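Local coordinates for benzoate transport porin BenP (Acinetobacter baumannii AB307-0294, PDB 5DL8), which probably serves as an OprD-family outer-membrane porin, a beta-barrel channel named for benzoate transport that lets small solutes cross the outer membrane, at residues A[137-142]-A[198-203]; A[148-153]-A[298-303]; A[306-309]-A[313-316]. All coordinates share one frame; numbering follows the deposited sequence. Where two conformers were deposited one is given.

Contact 1 (A[137-142]-A[198-203]); sequences LPVTAV and DGLNYI
The methyl CG2 of Thr140 and the methyl CD2 of Leu200 reach toward each other tip to tip, 3.5 Å apart, and this is one of two tight points between the loop 137-142 and the strand that carries Leu200 and Tyr202. The other is Leu137 against Tyr202: its methyl CD1 lies 3.4 Å from Tyr202 CE1 and 3.7 Å from Tyr202 CZ, the two side chains crossing at about a right angle. Leu200 and Tyr202, two apart on the strand, lie on the same face and both point to the loop. With CG anti to its backbone N (chi1 172°), Leu200 extends CD2 far enough to meet two loop residues.

Val139 fits more loosely. It slides past Leu200 in the opposite direction, and its CG1 comes only to 4.1 Å from Leu200 CD2. Its backbone (phi 64°, psi -55°) makes the middle of a classic gamma turn, closed by a weak bond of 2.8 Å from Thr140 N to Pro138 O. On the strand's other side Asn201 turns from the loop and bonds Arg171 and Asn221, while Asp198, on the surface, pairs with Lys185.

Tyr202 OH is bonded to Glu168 and Asn156, which hold the far end of the ring where Leu137 rests. Every touching residue is buried, the atoms that meet are almost all carbons and no polar bond joins the two segments, so between them the fit rests on van der Waals packing.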
# COMPACT_ATOMS: atom_id res chain seq x y z
N LEU A 137 -0.58 2.10 -7.40
CA LEU A 137 -1.19 1.18 -8.33
C LEU A 137 -1.38 -0.17 -7.73
O LEU A 137 -0.75 -0.57 -6.71
CB LEU A 137 -0.25 0.99 -9.53
CG LEU A 137 -0.15 2.30 -10.38
CD1 LEU A 137 1.08 2.21 -11.23
CD2 LEU A 137 -1.36 2.65 -11.25
N PRO A 138 -2.23 -0.96 -8.36
CA PRO A 138 -2.16 -2.43 -8.12
C PRO A 138 -0.72 -3.03 -8.24
O PRO A 138 0.10 -2.55 -9.05
CB PRO A 138 -2.99 -2.93 -9.27
CG PRO A 138 -4.07 -1.80 -9.36
CD PRO A 138 -3.22 -0.61 -9.37
N VAL A 139 -0.40 -4.06 -7.49
CA VAL A 139 0.93 -4.47 -7.30
C VAL A 139 1.94 -3.49 -6.56
O VAL A 139 2.61 -3.92 -5.62
CB VAL A 139 1.67 -4.87 -8.66
CG1 VAL A 139 2.96 -5.66 -8.29
CG2 VAL A 139 0.79 -5.70 -9.63
N THR A 140 2.09 -2.24 -7.06
CA THR A 140 3.07 -1.30 -6.61
C THR A 140 2.34 -0.17 -5.93
O THR A 140 1.94 0.81 -6.60
CB THR A 140 3.92 -0.85 -7.80
OG1 THR A 140 3.12 -0.20 -8.75
CG2 THR A 140 4.66 -2.08 -8.46
N ALA A 141 2.07 -0.23 -4.65
CA ALA A 141 1.29 0.89 -4.00
C ALA A 141 2.12 1.77 -3.04
O ALA A 141 3.33 1.57 -2.88
CB ALA A 141 0.08 0.31 -3.23
N VAL A 142 1.46 2.75 -2.40
CA VAL A 142 1.99 3.40 -1.15
C VAL A 142 2.21 2.29 -0.05
O VAL A 142 1.14 1.65 0.19
CB VAL A 142 0.89 4.39 -0.62
CG1 VAL A 142 1.40 5.25 0.58
CG2 VAL A 142 0.33 5.22 -1.79
N ASP A 198 13.08 -10.00 -14.08
CA ASP A 198 13.70 -8.85 -14.73
C ASP A 198 12.86 -7.57 -14.76
O ASP A 198 13.39 -6.46 -14.89
CB ASP A 198 14.22 -9.19 -16.12
CG ASP A 198 15.40 -10.18 -16.08
OD1 ASP A 198 16.06 -10.34 -15.03
OD2 ASP A 198 15.68 -10.80 -17.10
N GLY A 199 11.57 -7.66 -14.57
CA GLY A 199 10.81 -6.41 -14.50
C GLY A 199 9.31 -6.56 -14.60
O GLY A 199 8.81 -7.60 -15.03
N LEU A 200 8.63 -5.47 -14.20
CA LEU A 200 7.22 -5.31 -14.26
C LEU A 200 6.91 -4.30 -15.36
O LEU A 200 7.31 -3.15 -15.25
CB LEU A 200 6.71 -4.76 -12.90
CG LEU A 200 5.28 -4.37 -12.86
CD1 LEU A 200 4.37 -5.55 -13.20
CD2 LEU A 200 4.88 -3.88 -11.47
N ASN A 201 6.17 -4.73 -16.38
CA ASN A 201 5.69 -3.86 -17.48
C ASN A 201 4.21 -3.72 -17.25
O ASN A 201 3.49 -4.71 -17.09
CB ASN A 201 5.95 -4.52 -18.86
CG ASN A 201 7.39 -5.04 -19.00
OD1 ASN A 201 8.34 -4.27 -18.97
ND2 ASN A 201 7.53 -6.35 -19.17
N TYR A 202 3.76 -2.49 -17.16
CA TYR A 202 2.34 -2.26 -16.80
C TYR A 202 1.64 -1.19 -17.65
O TYR A 202 2.29 -0.34 -18.21
CB TYR A 202 2.20 -1.93 -15.26
CG TYR A 202 2.61 -0.56 -14.87
CD1 TYR A 202 1.66 0.50 -14.81
CD2 TYR A 202 3.91 -0.28 -14.48
CE1 TYR A 202 2.02 1.76 -14.44
CE2 TYR A 202 4.26 1.03 -14.14
CZ TYR A 202 3.33 2.04 -14.12
OH TYR A 202 3.73 3.32 -13.73
N ILE A 203 0.32 -1.26 -17.67
CA ILE A 203 -0.59 -0.16 -18.19
C ILE A 203 -1.72 0.02 -17.20
O ILE A 203 -2.23 -0.98 -16.62
CB ILE A 203 -1.01 -0.34 -19.68
CG1 ILE A 203 -2.17 0.59 -20.13
CG2 ILE A 203 -1.38 -1.75 -19.95
CD1 ILE A 203 -2.13 0.93 -21.63

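Contact 2 (A[148-153]-A[298-303]); sequences LLTSYW and GFLPET
Leu300 CD2 serves both Thr150 and Tyr152, and Leu300 CD1 adds a looser approach to the Tyr152 ring. Thr150 and Leu300 cross at about a right angle, and the closest approach is methyl to methyl, Thr150 CG2 to Leu300 CD2 at 3.9 Å. The threonine torsion explains which branch is used: CG2 stands anti to the backbone N and points at the leucine, while OG1 lies beside that N.

Tyr152 starts out on a different course, its first bond not aimed at the loop, yet its far end swings closer. Leu300 CD1 sits at the edge of the ring, near its plane, 4.5 Å from Tyr152 CE1, and Leu300 CD2 is 4.3 Å from Tyr152 OH. These are loose van der Waals distances, and the contact covers little surface (104 Å²), although all three residues are buried.

Strand 151-153 is paired with strands 132-133 and 165-176, and Val175 of the latter packs on Thr150 and Tyr152. The contact thus sets the loop between strands 278-288 and 319-328 against the entry of a short strand, well inside the barrel.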
# COMPACT_ATOMS: atom_id res chain seq x y z
N LEU A 148 10.08 3.04 7.61
CA LEU A 148 10.38 3.73 6.28
C LEU A 148 9.40 3.20 5.15
O LEU A 148 8.70 2.18 5.35
CB LEU A 148 11.85 3.67 5.94
CG LEU A 148 12.83 4.16 7.05
CD1 LEU A 148 14.26 4.22 6.53
CD2 LEU A 148 12.34 5.55 7.51
N LEU A 149 9.33 3.93 4.04
CA LEU A 149 8.31 3.74 2.95
C LEU A 149 8.94 3.07 1.70
O LEU A 149 10.09 3.32 1.25
CB LEU A 149 7.83 5.08 2.51
CG LEU A 149 6.72 5.84 3.25
CD1 LEU A 149 6.72 5.68 4.72
CD2 LEU A 149 6.65 7.32 2.87
N THR A 150 8.19 2.13 1.16
CA THR A 150 8.51 1.44 -0.11
C THR A 150 8.52 2.46 -1.26
O THR A 150 7.68 3.35 -1.34
CB THR A 150 7.48 0.31 -0.34
OG1 THR A 150 7.47 -0.46 0.86
CG2 THR A 150 7.75 -0.64 -1.59
N SER A 151 9.52 2.38 -2.10
CA SER A 151 9.52 3.02 -3.41
C SER A 151 10.08 2.05 -4.45
O SER A 151 10.46 0.90 -4.09
CB SER A 151 10.32 4.30 -3.31
OG SER A 151 11.71 4.05 -3.11
N TYR A 152 10.18 2.52 -5.72
CA TYR A 152 10.43 1.67 -6.92
C TYR A 152 11.45 2.33 -7.87
O TYR A 152 11.70 3.55 -7.79
CB TYR A 152 9.04 1.50 -7.64
CG TYR A 152 8.05 0.80 -6.80
CD1 TYR A 152 8.09 -0.53 -6.63
CD2 TYR A 152 7.17 1.51 -6.00
CE1 TYR A 152 7.17 -1.20 -5.77
CE2 TYR A 152 6.28 0.87 -5.17
CZ TYR A 152 6.29 -0.47 -5.05
OH TYR A 152 5.37 -1.03 -4.17
N TRP A 153 12.08 1.57 -8.73
CA TRP A 153 12.98 2.21 -9.63
C TRP A 153 12.60 1.78 -11.04
O TRP A 153 12.48 0.56 -11.30
CB TRP A 153 14.39 1.76 -9.33
CG TRP A 153 15.54 2.44 -10.09
CD1 TRP A 153 16.26 1.94 -11.21
CD2 TRP A 153 16.18 3.65 -9.72
NE1 TRP A 153 17.27 2.81 -11.53
CE2 TRP A 153 17.23 3.88 -10.64
CE3 TRP A 153 15.97 4.58 -8.68
CZ2 TRP A 153 18.06 5.01 -10.55
CZ3 TRP A 153 16.81 5.70 -8.60
CH2 TRP A 153 17.83 5.89 -9.54
N GLY A 298 8.57 -9.34 -0.19
CA GLY A 298 8.97 -8.00 0.33
C GLY A 298 7.81 -7.16 0.84
O GLY A 298 7.94 -5.89 0.98
N PHE A 299 6.68 -7.86 1.10
CA PHE A 299 5.54 -7.35 1.89
C PHE A 299 4.80 -6.26 1.13
O PHE A 299 4.16 -5.35 1.75
CB PHE A 299 5.98 -6.86 3.35
CG PHE A 299 6.89 -7.85 4.08
CD1 PHE A 299 6.38 -9.09 4.51
CD2 PHE A 299 8.27 -7.61 4.18
CE1 PHE A 299 7.26 -10.05 5.05
CE2 PHE A 299 9.13 -8.56 4.73
CZ PHE A 299 8.62 -9.77 5.16
N LEU A 300 4.87 -6.33 -0.21
CA LEU A 300 4.19 -5.32 -1.05
C LEU A 300 2.70 -5.49 -0.91
O LEU A 300 2.18 -6.53 -1.20
CB LEU A 300 4.67 -5.44 -2.50
CG LEU A 300 6.22 -5.49 -2.71
CD1 LEU A 300 6.61 -5.36 -4.19
CD2 LEU A 300 6.82 -4.37 -1.88
N PRO A 301 2.00 -4.49 -0.32
CA PRO A 301 0.54 -4.78 -0.06
C PRO A 301 -0.27 -4.54 -1.33
O PRO A 301 0.18 -3.79 -2.20
CB PRO A 301 0.13 -3.69 0.99
CG PRO A 301 1.00 -2.52 0.56
CD PRO A 301 2.37 -3.14 0.18
N GLU A 302 -1.45 -5.17 -1.43
CA GLU A 302 -2.37 -4.96 -2.58
C GLU A 302 -3.47 -4.10 -2.00
O GLU A 302 -4.55 -4.58 -1.52
CB GLU A 302 -2.89 -6.26 -3.19
CG GLU A 302 -3.79 -6.04 -4.39
CD GLU A 302 -3.16 -4.96 -5.31
OE1 GLU A 302 -3.52 -3.72 -5.11
OE2 GLU A 302 -2.28 -5.34 -6.15
N THR A 303 -3.18 -2.83 -2.11
CA THR A 303 -4.02 -1.74 -1.57
C THR A 303 -5.36 -1.56 -2.29
O THR A 303 -6.24 -0.92 -1.74
CB THR A 303 -3.32 -0.34 -1.60
OG1 THR A 303 -2.89 -0.08 -2.97
CG2 THR A 303 -1.98 -0.35 -0.56

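Contact 3 (A[306-309]-A[313-316]); sequences INWN and FFKE
Phe313 opens the second segment, and its ring meets the amide of Asn309. The two side chains cross at about a right angle, with amide and ring planes 47° apart. Asn309 OD1 lies at the ring edge, in the ring plane, 3.8 Å from Phe313 CD1, whereas Asn309 ND2 approaches obliquely to 3.5 Å from Phe313 CE1. The amide therefore spans one side of the ring instead of stacking on it. Asn309 OD1 also takes a weak hydrogen bond from Gly312 N, which ties the amide to the turn just before Phe313. The Phe313 ring packs on Val343, Glu358 and Glu360 of the barrel wall, and a bound calcium ion is about 13 Å from this side chain, too far for the ring to belong to the metal site.

Phe314 follows with its side chain directed at the first segment. Its CG is set between backbone N and carbonyl carbon (chi1 53°), and CE2 comes obliquely to the six-membered ring end of Trp308, equally near Trp308 CZ3 and Trp308 CH2, at 4.1 Å from either. Only this corner touches, so the pair is hydrophobic packing and not a ring stack. Leu295 touches both aromatic side chains and extends the cluster.

The side chain of Lys315 reaches the barrel wall, where NZ makes a salt bridge with Glu358.

Chemically the contact combines one amide-to-ring contact and one apolar contact between two aromatic side chains. Placing the carbonyl oxygen of Asn309 beside ring hydrogens is probably mildly favourable, while Trp308 and Phe314 each cover part of the other's apolar surface.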
# COMPACT_ATOMS: atom_id res chain seq x y z
N ILE A 306 -10.53 -4.73 -1.58
CA ILE A 306 -11.61 -3.88 -0.89
C ILE A 306 -11.24 -3.50 0.58
O ILE A 306 -11.75 -2.57 1.14
CB ILE A 306 -13.01 -4.52 -0.76
CG1 ILE A 306 -12.93 -5.72 0.21
CG2 ILE A 306 -13.59 -4.93 -2.08
CD1 ILE A 306 -14.18 -6.62 0.14
N ASN A 307 -10.45 -4.32 1.22
CA ASN A 307 -9.99 -4.12 2.61
C ASN A 307 -8.59 -4.71 2.93
O ASN A 307 -8.49 -5.67 3.75
CB ASN A 307 -11.06 -4.72 3.53
CG ASN A 307 -10.76 -4.50 5.01
OD1 ASN A 307 -10.10 -3.53 5.41
ND2 ASN A 307 -11.27 -5.40 5.82
N TRP A 308 -7.52 -4.14 2.34
CA TRP A 308 -6.13 -4.65 2.63
C TRP A 308 -5.83 -4.49 4.18
O TRP A 308 -6.18 -3.52 4.77
CB TRP A 308 -5.03 -4.03 1.74
CG TRP A 308 -3.76 -4.51 2.13
CD1 TRP A 308 -2.84 -3.86 2.99
CD2 TRP A 308 -3.19 -5.76 1.81
NE1 TRP A 308 -1.73 -4.66 3.20
CE2 TRP A 308 -1.91 -5.84 2.51
CE3 TRP A 308 -3.57 -6.81 0.96
CZ2 TRP A 308 -1.03 -6.93 2.36
CZ3 TRP A 308 -2.67 -7.93 0.81
CH2 TRP A 308 -1.43 -7.98 1.55
N ASN A 309 -5.39 -5.54 4.85
CA ASN A 309 -5.27 -5.50 6.30
C ASN A 309 -4.08 -6.42 6.64
O ASN A 309 -3.23 -6.68 5.78
CB ASN A 309 -6.59 -5.87 6.97
CG ASN A 309 -7.12 -7.33 6.60
OD1 ASN A 309 -6.50 -8.14 5.84
ND2 ASN A 309 -8.28 -7.63 7.13
N PHE A 313 -6.94 -12.31 3.74
CA PHE A 313 -8.00 -13.21 3.45
C PHE A 313 -7.90 -13.60 1.97
O PHE A 313 -8.91 -13.53 1.27
CB PHE A 313 -9.27 -12.51 3.88
CG PHE A 313 -9.33 -12.25 5.40
CD1 PHE A 313 -8.64 -11.22 5.97
CD2 PHE A 313 -10.05 -13.10 6.21
CE1 PHE A 313 -8.70 -11.06 7.35
CE2 PHE A 313 -10.17 -12.89 7.55
CZ PHE A 313 -9.43 -11.93 8.15
N PHE A 314 -6.68 -13.92 1.50
CA PHE A 314 -6.44 -14.20 0.05
C PHE A 314 -6.09 -15.71 -0.18
O PHE A 314 -5.57 -16.12 -1.19
CB PHE A 314 -5.40 -13.18 -0.54
CG PHE A 314 -4.12 -13.06 0.20
CD1 PHE A 314 -3.11 -14.04 0.07
CD2 PHE A 314 -3.87 -11.96 1.03
CE1 PHE A 314 -1.86 -13.95 0.83
CE2 PHE A 314 -2.67 -11.87 1.82
CZ PHE A 314 -1.65 -12.84 1.70
N LYS A 315 -6.39 -16.55 0.77
CA LYS A 315 -6.05 -17.93 0.65
C LYS A 315 -7.02 -18.67 -0.32
O LYS A 315 -8.14 -18.22 -0.59
CB LYS A 315 -6.04 -18.68 2.03
CG LYS A 315 -5.11 -18.10 3.08
CD LYS A 315 -5.43 -18.53 4.53
CE LYS A 315 -4.60 -17.78 5.50
NZ LYS A 315 -4.91 -16.33 5.59
N GLU A 316 -6.52 -19.79 -0.82
CA GLU A 316 -7.22 -20.52 -1.89
C GLU A 316 -8.64 -20.90 -1.49
O GLU A 316 -8.85 -21.55 -0.48
CB GLU A 316 -6.46 -21.82 -2.23
CG GLU A 316 -7.16 -22.77 -3.19
CD GLU A 316 -6.29 -24.00 -3.53
OE1 GLU A 316 -5.09 -23.97 -3.20
OE2 GLU A 316 -6.77 -24.98 -4.14

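Contacts 1 and 2 cross along the chain, their segments alternating, and their centres are 10 Å apart. They meet directly: Val139 N is 2.6 Å from Glu302 OE2, a probable hydrogen bond, and Tyr152 OH packs 3.4 Å from Thr140 CA. Contact 3 follows both in sequence, its centre 17 Å from that of contact 2 and 19 Å from that of contact 1. It touches contact 2 through Trp308, whose CB lies 3.3 Å from Glu302 O. Two long loops, 134-150 and 289-318, thus meet inside the barrel, consistent with the inward-folded loops that constrict OprD-family channels, with contact 3 shaping the later one.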